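Local atomic coordinates of epidermin decarboxylase (Staphylococcus epidermidis, PDB entry 1G63), a protein that catalyses the FMN-dependent oxidative decarboxylation of the C-terminal cysteine residue of the epidermin precursor peptide, forming a carbon-carbon double bond. Residues 76-81 / 111-116; 30-35 / 52-57. One frame throughout, in Å; residues are numbered along the deposited sequence.

Both contacts are pairings of neighbouring parallel strands in one Rossmann-like sheet, and strand 5-9 runs between them, bonded to 76-81 on one flank and to 30-35 on the other. Their centres lie about 15 Å apart. Contact 1 is near the centre of the chain and mostly buried, so aromatic and aliphatic side chains and backbone bonds make it up, and its 111-116 segment runs on to the flavin. Contact 2 joins strand 32-36 to 56-57, an edge strand of the sheet within this chain, and is only partly buried. Carboxylate and amide groups therefore take over one end of it, while Ile34, Leu35, Cys53 and Leu56 supply the apolar part.

Contact 1: residues 76-81 / 111-116; sequences YILVLP and FIFPNM. With FMN (flavin mononucleotide), chain N.
The ring of Phe111 receives Ile77 O at its edge, in plane, with CD1 3.7 Å from that oxygen, while Tyr76 points the same way alongside and brings CD2 to 4.2 Å from Phe111 CE1. The Phe113 ring has Val79 O and Leu78 at its edge, CE1 lying 3.9 Å from Leu78 CG, and Leu80 CD1 approaches it obliquely. Phe113 CG stands anti to its own carbonyl carbon (chi1 -64°), which swings the ring's edge to Leu78; the ring also meets that of Tyr141, and Val168 of helix 165-172 packs on it. Phe113 and the leucines suit this buried layer; the Tyr76 and Phe111 end is less covered.

The strands pair in parallel through hydrogen bonds from Phe111 N to Ile77 O, Val79 N to Phe111 O and Phe113 N to Val79 O, 2.8 to 3.1 Å long. Past them, the cis peptide before Pro81 turns the first chain aside, and Pro81 CB rests against Asn115 CB.

At the C-terminal edge, where Rossmann-like sheets bind cofactors, Asn115 O accepts FMN N3-H at 2.8 Å, nearly straight at 168°. A backbone carbonyl just after strand 111-114 thus meets this flavin donor without needing a side-chain charge.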
loop_
_atom_site.group_PDB
_atom_site.type_symbol
_atom_site.label_atom_id
_atom_site.label_comp_id
_atom_site.label_asym_id
_atom_site.label_seq_id
_atom_site.Cartn_x
_atom_site.Cartn_y
_atom_site.Cartn_z
ATOM N N TYR B 76 4.268 13.823 39.454
ATOM C CA TYR B 76 5.663 13.555 39.146
ATOM C C TYR B 76 5.819 13.114 37.697
ATOM O O TYR B 76 5.025 12.326 37.186
ATOM C CB TYR B 76 6.220 12.456 40.055
ATOM C CG TYR B 76 5.820 12.583 41.500
ATOM C CD1 TYR B 76 4.567 12.160 41.933
ATOM C CD2 TYR B 76 6.693 13.129 42.442
ATOM C CE1 TYR B 76 4.189 12.274 43.267
ATOM C CE2 TYR B 76 6.329 13.249 43.778
ATOM C CZ TYR B 76 5.072 12.819 44.186
ATOM O OH TYR B 76 4.692 12.930 45.512
ATOM N N ILE B 77 6.848 13.630 37.042
ATOM C CA ILE B 77 7.138 13.280 35.663
ATOM C C ILE B 77 8.598 12.859 35.596
ATOM O O ILE B 77 9.499 13.658 35.840
ATOM C CB ILE B 77 6.897 14.468 34.713
ATOM C CG1 ILE B 77 5.434 14.897 34.793
ATOM C CG2 ILE B 77 7.253 14.073 33.281
ATOM C CD1 ILE B 77 5.095 16.107 33.946
ATOM N N LEU B 78 8.822 11.589 35.282
ATOM C CA LEU B 78 10.166 11.047 35.189
ATOM C C LEU B 78 10.528 10.755 33.744
ATOM O O LEU B 78 9.704 10.265 32.974
ATOM C CB LEU B 78 10.278 9.728 35.967
ATOM C CG LEU B 78 10.210 9.663 37.494
ATOM C CD1 LEU B 78 8.956 10.351 38.019
ATOM C CD2 LEU B 78 10.243 8.209 37.907
ATOM N N VAL B 79 11.755 11.069 33.366
ATOM C CA VAL B 79 12.207 10.739 32.035
ATOM C C VAL B 79 13.177 9.601 32.355
ATOM O O VAL B 79 14.307 9.812 32.804
ATOM C CB VAL B 79 12.879 11.938 31.339
ATOM C CG1 VAL B 79 13.928 12.518 32.221
ATOM C CG2 VAL B 79 13.471 11.500 30.001
ATOM N N LEU B 80 12.688 8.383 32.150
ATOM C CA LEU B 80 13.421 7.173 32.478
ATOM C C LEU B 80 13.162 6.065 31.454
ATOM O O LEU B 80 12.030 5.636 31.282
ATOM C CB LEU B 80 12.967 6.711 33.872
ATOM C CG LEU B 80 13.384 5.368 34.463
ATOM C CD1 LEU B 80 14.853 5.381 34.827
ATOM C CD2 LEU B 80 12.538 5.094 35.695
ATOM N N PRO B 81 14.204 5.627 30.723
ATOM C CA PRO B 81 15.587 6.118 30.802
ATOM C C PRO B 81 15.632 7.431 30.036
ATOM O O PRO B 81 14.794 7.665 29.160
ATOM C CB PRO B 81 16.402 5.044 30.078
ATOM C CG PRO B 81 15.445 3.896 29.885
ATOM C CD PRO B 81 14.105 4.532 29.751
ATOM N N PHE B 111 11.855 14.957 36.642
ATOM C CA PHE B 111 12.969 14.213 37.233
ATOM C C PHE B 111 13.660 13.409 36.121
ATOM O O PHE B 111 13.066 12.514 35.519
ATOM C CB PHE B 111 12.474 13.254 38.321
ATOM C CG PHE B 111 11.792 13.940 39.478
ATOM C CD1 PHE B 111 10.470 14.374 39.369
ATOM C CD2 PHE B 111 12.477 14.160 40.672
ATOM C CE1 PHE B 111 9.839 15.013 40.427
ATOM C CE2 PHE B 111 11.854 14.802 41.742
ATOM C CZ PHE B 111 10.529 15.230 41.617
ATOM N N ILE B 112 14.920 13.730 35.859
ATOM C CA ILE B 112 15.672 13.068 34.805
ATOM C C ILE B 112 16.678 12.007 35.256
ATOM O O ILE B 112 17.524 12.267 36.109
ATOM C CB ILE B 112 16.414 14.122 33.957
ATOM C CG1 ILE B 112 15.399 15.097 33.353
ATOM C CG2 ILE B 112 17.252 13.440 32.883
ATOM C CD1 ILE B 112 16.024 16.225 32.573
ATOM N N PHE B 113 16.583 10.812 34.673
ATOM C CA PHE B 113 17.508 9.718 34.993
ATOM C C PHE B 113 18.333 9.358 33.754
ATOM O O PHE B 113 17.957 8.496 32.965
ATOM C CB PHE B 113 16.753 8.482 35.483
ATOM C CG PHE B 113 16.024 8.692 36.768
ATOM C CD1 PHE B 113 14.728 9.213 36.776
ATOM C CD2 PHE B 113 16.636 8.396 37.982
ATOM C CE1 PHE B 113 14.057 9.431 37.978
ATOM C CE2 PHE B 113 15.974 8.611 39.186
ATOM C CZ PHE B 113 14.681 9.129 39.185
ATOM N N PRO B 114 19.478 10.019 33.575
ATOM C CA PRO B 114 20.349 9.769 32.424
ATOM C C PRO B 114 20.806 8.324 32.279
ATOM O O PRO B 114 21.106 7.654 33.269
ATOM C CB PRO B 114 21.535 10.701 32.676
ATOM C CG PRO B 114 20.940 11.817 33.474
ATOM C CD PRO B 114 20.032 11.083 34.430
ATOM N N ASN B 115 20.845 7.850 31.035
ATOM C CA ASN B 115 21.331 6.509 30.732
ATOM C C ASN B 115 21.943 6.508 29.340
ATOM O O ASN B 115 21.265 6.780 28.349
ATOM C CB ASN B 115 20.230 5.461 30.798
ATOM C CG ASN B 115 20.771 4.050 30.593
ATOM O OD1 ASN B 115 20.561 3.435 29.550
ATOM N ND2 ASN B 115 21.497 3.542 31.592
ATOM N N MET B 116 23.231 6.198 29.280
ATOM C CA MET B 116 23.957 6.183 28.026
ATOM C C MET B 116 25.336 5.608 28.293
ATOM O O MET B 116 25.732 5.445 29.444
ATOM C CB MET B 116 24.109 7.612 27.505
ATOM C CG MET B 116 24.864 8.520 28.478
ATOM S SD MET B 116 24.831 10.276 28.068
ATOM C CE MET B 116 23.228 10.755 28.766
HETATM N N1 FMN N . 21.194 6.914 23.405
HETATM C C2 FMN N . 21.301 7.205 24.740
HETATM O O2 FMN N . 21.290 8.318 25.182
HETATM N N3 FMN N . 21.441 6.124 25.673
HETATM C C4 FMN N . 21.481 4.812 25.348
HETATM O O4 FMN N . 21.635 3.953 26.230
HETATM C C4A FMN N . 21.396 4.500 23.915
HETATM N N5 FMN N . 21.378 3.242 23.493
HETATM C C5A FMN N . 21.122 2.974 22.178
HETATM C C6 FMN N . 20.995 1.589 21.725
HETATM C C7 FMN N . 20.876 1.246 20.409
HETATM C C7M FMN N . 20.734 -0.221 19.976
HETATM C C8 FMN N . 20.622 2.308 19.415
HETATM C C8M FMN N . 20.347 1.981 17.967
HETATM C C9 FMN N . 20.768 3.630 19.824
HETATM C C9A FMN N . 21.008 4.009 21.159
HETATM N N10 FMN N . 21.141 5.352 21.632
HETATM C C10 FMN N . 21.227 5.650 22.986
HETATM C "C1'" FMN N . 21.013 6.467 20.682
HETATM C "C2'" FMN N . 19.554 6.988 20.693
HETATM O "O2'" FMN N . 18.568 6.001 20.382
HETATM C "C3'" FMN N . 19.406 8.146 19.709
HETATM O "O3'" FMN N . 20.265 9.254 20.135
HETATM C "C4'" FMN N . 17.992 8.674 19.519
HETATM O "O4'" FMN N . 17.934 9.632 18.432
HETATM C "C5'" FMN N . 17.372 9.286 20.766
HETATM O "O5'" FMN N . 15.995 9.643 20.524
HETATM P P FMN N . 14.970 9.996 21.683
HETATM O O1P FMN N . 15.564 11.125 22.465
HETATM O O2P FMN N . 14.738 8.766 22.476
HETATM O O3P FMN N . 13.666 10.426 20.920
#

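Contact 2: residues 30-35 / 52-57; sequences DEVNIL and FCDNLY
Cys53 packs its SG 3.5 Å from Ile34 CG2, beside an edge pair of parallel strands in the Rossmann-like sheet, where strand 32-36 meets the short strand 56-57. A small, only weakly polar thiol suits this buried spot, where Ile22 of helix 18-25 also packs on it, and Ile34 lies against the same helix.

Asp54 follows and grips Val32 twice. Its own N-H makes a long hydrogen bond to Val32 O at 3.3 Å, from above the carbonyl plane, while Asp54 OD2 accepts Val32 N at 2.9 Å on its anti side. Having CG anti to the carbonyl carbon (chi1 -68°) brings the carboxylate back to that N-H, so the side chain stands in for a strand carbonyl. Glu31 CG lies 3.5 Å from Asp54 CG; the salt bridge from Lys26 to Asp54 OD1 would ease the nearness of two acids.

Asn55 continues the backbone pairing, its O accepting the N-H of Ile34. Its side chain runs alongside that of Asn33, with the amide planes 75° apart. Asn33 is buried, and a hydrogen bond with His74 NE2 satisfies its OD1, whereas Asn55 is exposed.

Leu56 turns to the opposite face and sets CD1 3.7 Å from Ile34 CG2, an apolar contact on the side of the sheet where Ile34 packs on helix 18-25. Tyr57 closes the segment: its N-H meets Ile34 O at 3.0 Å and 171°, while its ring comes obliquely to Asn33, with CE1 3.9 Å from Asn33 CB.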
loop_
_atom_site.group_PDB
_atom_site.type_symbol
_atom_site.label_atom_id
_atom_site.label_comp_id
_atom_site.label_asym_id
_atom_site.label_seq_id
_atom_site.Cartn_x
_atom_site.Cartn_y
_atom_site.Cartn_z
ATOM N N ASP B 30 -0.462 6.279 43.091
ATOM C CA ASP B 30 -1.856 6.015 42.722
ATOM C C ASP B 30 -1.969 5.445 41.323
ATOM O O ASP B 30 -2.692 4.482 41.076
ATOM C CB ASP B 30 -2.672 7.305 42.814
ATOM C CG ASP B 30 -2.730 7.859 44.225
ATOM O OD1 ASP B 30 -3.059 9.054 44.378
ATOM O OD2 ASP B 30 -2.453 7.101 45.179
ATOM N N GLU B 31 -1.246 6.065 40.406
ATOM C CA GLU B 31 -1.216 5.647 39.017
ATOM C C GLU B 31 0.192 5.836 38.480
ATOM O O GLU B 31 0.945 6.690 38.957
ATOM C CB GLU B 31 -2.183 6.494 38.179
ATOM C CG GLU B 31 -3.585 5.937 38.049
ATOM C CD GLU B 31 -4.465 6.777 37.138
ATOM O OE1 GLU B 31 -3.968 7.251 36.096
ATOM O OE2 GLU B 31 -5.660 6.959 37.453
ATOM N N VAL B 32 0.550 5.017 37.503
ATOM C CA VAL B 32 1.839 5.125 36.846
ATOM C C VAL B 32 1.530 4.926 35.369
ATOM O O VAL B 32 1.211 3.826 34.921
ATOM C CB VAL B 32 2.842 4.079 37.356
ATOM C CG1 VAL B 32 2.187 2.738 37.419
ATOM C CG2 VAL B 32 4.062 4.037 36.441
ATOM N N ASN B 33 1.582 6.027 34.630
ATOM C CA ASN B 33 1.292 6.028 33.207
ATOM C C ASN B 33 2.588 6.185 32.419
ATOM O O ASN B 33 3.629 6.530 32.980
ATOM C CB ASN B 33 0.316 7.159 32.896
ATOM C CG ASN B 33 -0.956 7.070 33.727
ATOM O OD1 ASN B 33 -1.412 8.059 34.285
ATOM N ND2 ASN B 33 -1.532 5.885 33.803
ATOM N N ILE B 34 2.535 5.940 31.115
ATOM C CA ILE B 34 3.747 6.034 30.326
ATOM C C ILE B 34 3.573 6.688 28.950
ATOM O O ILE B 34 2.505 6.632 28.338
ATOM C CB ILE B 34 4.374 4.628 30.201
ATOM C CG1 ILE B 34 5.797 4.730 29.656
ATOM C CG2 ILE B 34 3.480 3.745 29.360
ATOM C CD1 ILE B 34 6.657 3.533 29.990
ATOM N N LEU B 35 4.642 7.325 28.488
ATOM C CA LEU B 35 4.666 8.027 27.210
ATOM C C LEU B 35 6.048 7.760 26.593
ATOM O O LEU B 35 7.064 7.944 27.253
ATOM C CB LEU B 35 4.468 9.530 27.467
ATOM C CG LEU B 35 4.151 10.492 26.320
ATOM C CD1 LEU B 35 4.054 11.913 26.870
ATOM C CD2 LEU B 35 5.229 10.414 25.262
ATOM N N PHE B 52 0.705 -3.258 32.001
ATOM C CA PHE B 52 1.272 -2.937 33.303
ATOM C C PHE B 52 0.922 -1.532 33.758
ATOM O O PHE B 52 0.753 -1.292 34.944
ATOM C CB PHE B 52 2.793 -3.089 33.280
ATOM C CG PHE B 52 3.268 -4.407 32.746
ATOM C CD1 PHE B 52 3.379 -4.620 31.374
ATOM C CD2 PHE B 52 3.591 -5.441 33.612
ATOM C CE1 PHE B 52 3.807 -5.849 30.870
ATOM C CE2 PHE B 52 4.019 -6.678 33.119
ATOM C CZ PHE B 52 4.125 -6.879 31.745
ATOM N N CYS B 53 0.814 -0.610 32.811
ATOM C CA CYS B 53 0.490 0.780 33.111
ATOM C C CYS B 53 -1.003 1.053 33.169
ATOM O O CYS B 53 -1.806 0.334 32.574
ATOM C CB CYS B 53 1.121 1.711 32.066
ATOM S SG CYS B 53 2.907 1.950 32.287
ATOM N N ASP B 54 -1.366 2.105 33.891
ATOM C CA ASP B 54 -2.758 2.499 34.005
ATOM C C ASP B 54 -3.188 3.119 32.678
ATOM O O ASP B 54 -4.294 2.879 32.199
ATOM C CB ASP B 54 -2.923 3.502 35.149
ATOM C CG ASP B 54 -2.687 2.872 36.511
ATOM O OD1 ASP B 54 -3.594 2.178 37.014
ATOM O OD2 ASP B 54 -1.592 3.059 37.075
ATOM N N ASN B 55 -2.302 3.912 32.084
ATOM C CA ASN B 55 -2.585 4.552 30.809
ATOM C C ASN B 55 -1.334 4.729 29.961
ATOM O O ASN B 55 -0.254 5.025 30.476
ATOM C CB ASN B 55 -3.216 5.931 31.002
ATOM C CG ASN B 55 -4.462 5.892 31.838
ATOM O OD1 ASN B 55 -4.395 5.931 33.064
ATOM N ND2 ASN B 55 -5.612 5.811 31.184
ATOM N N LEU B 56 -1.497 4.550 28.655
ATOM C CA LEU B 56 -0.411 4.721 27.703
ATOM C C LEU B 56 -0.789 5.865 26.767
ATOM O O LEU B 56 -1.828 5.811 26.110
ATOM C CB LEU B 56 -0.205 3.447 26.878
ATOM C CG LEU B 56 0.652 3.591 25.609
ATOM C CD1 LEU B 56 2.075 3.991 25.954
ATOM C CD2 LEU B 56 0.643 2.280 24.857
ATOM N N TYR B 57 0.041 6.900 26.718
ATOM C CA TYR B 57 -0.227 8.025 25.833
ATOM C C TYR B 57 0.492 7.777 24.511
ATOM O O TYR B 57 1.720 7.754 24.456
ATOM C CB TYR B 57 0.248 9.329 26.472
ATOM C CG TYR B 57 -0.455 9.644 27.771
ATOM C CD1 TYR B 57 0.221 9.561 28.988
ATOM C CD2 TYR B 57 -1.799 10.004 27.787
ATOM C CE1 TYR B 57 -0.424 9.828 30.185
ATOM C CE2 TYR B 57 -2.457 10.272 28.977
ATOM C CZ TYR B 57 -1.765 10.186 30.176
ATOM O OH TYR B 57 -2.410 10.468 31.360
#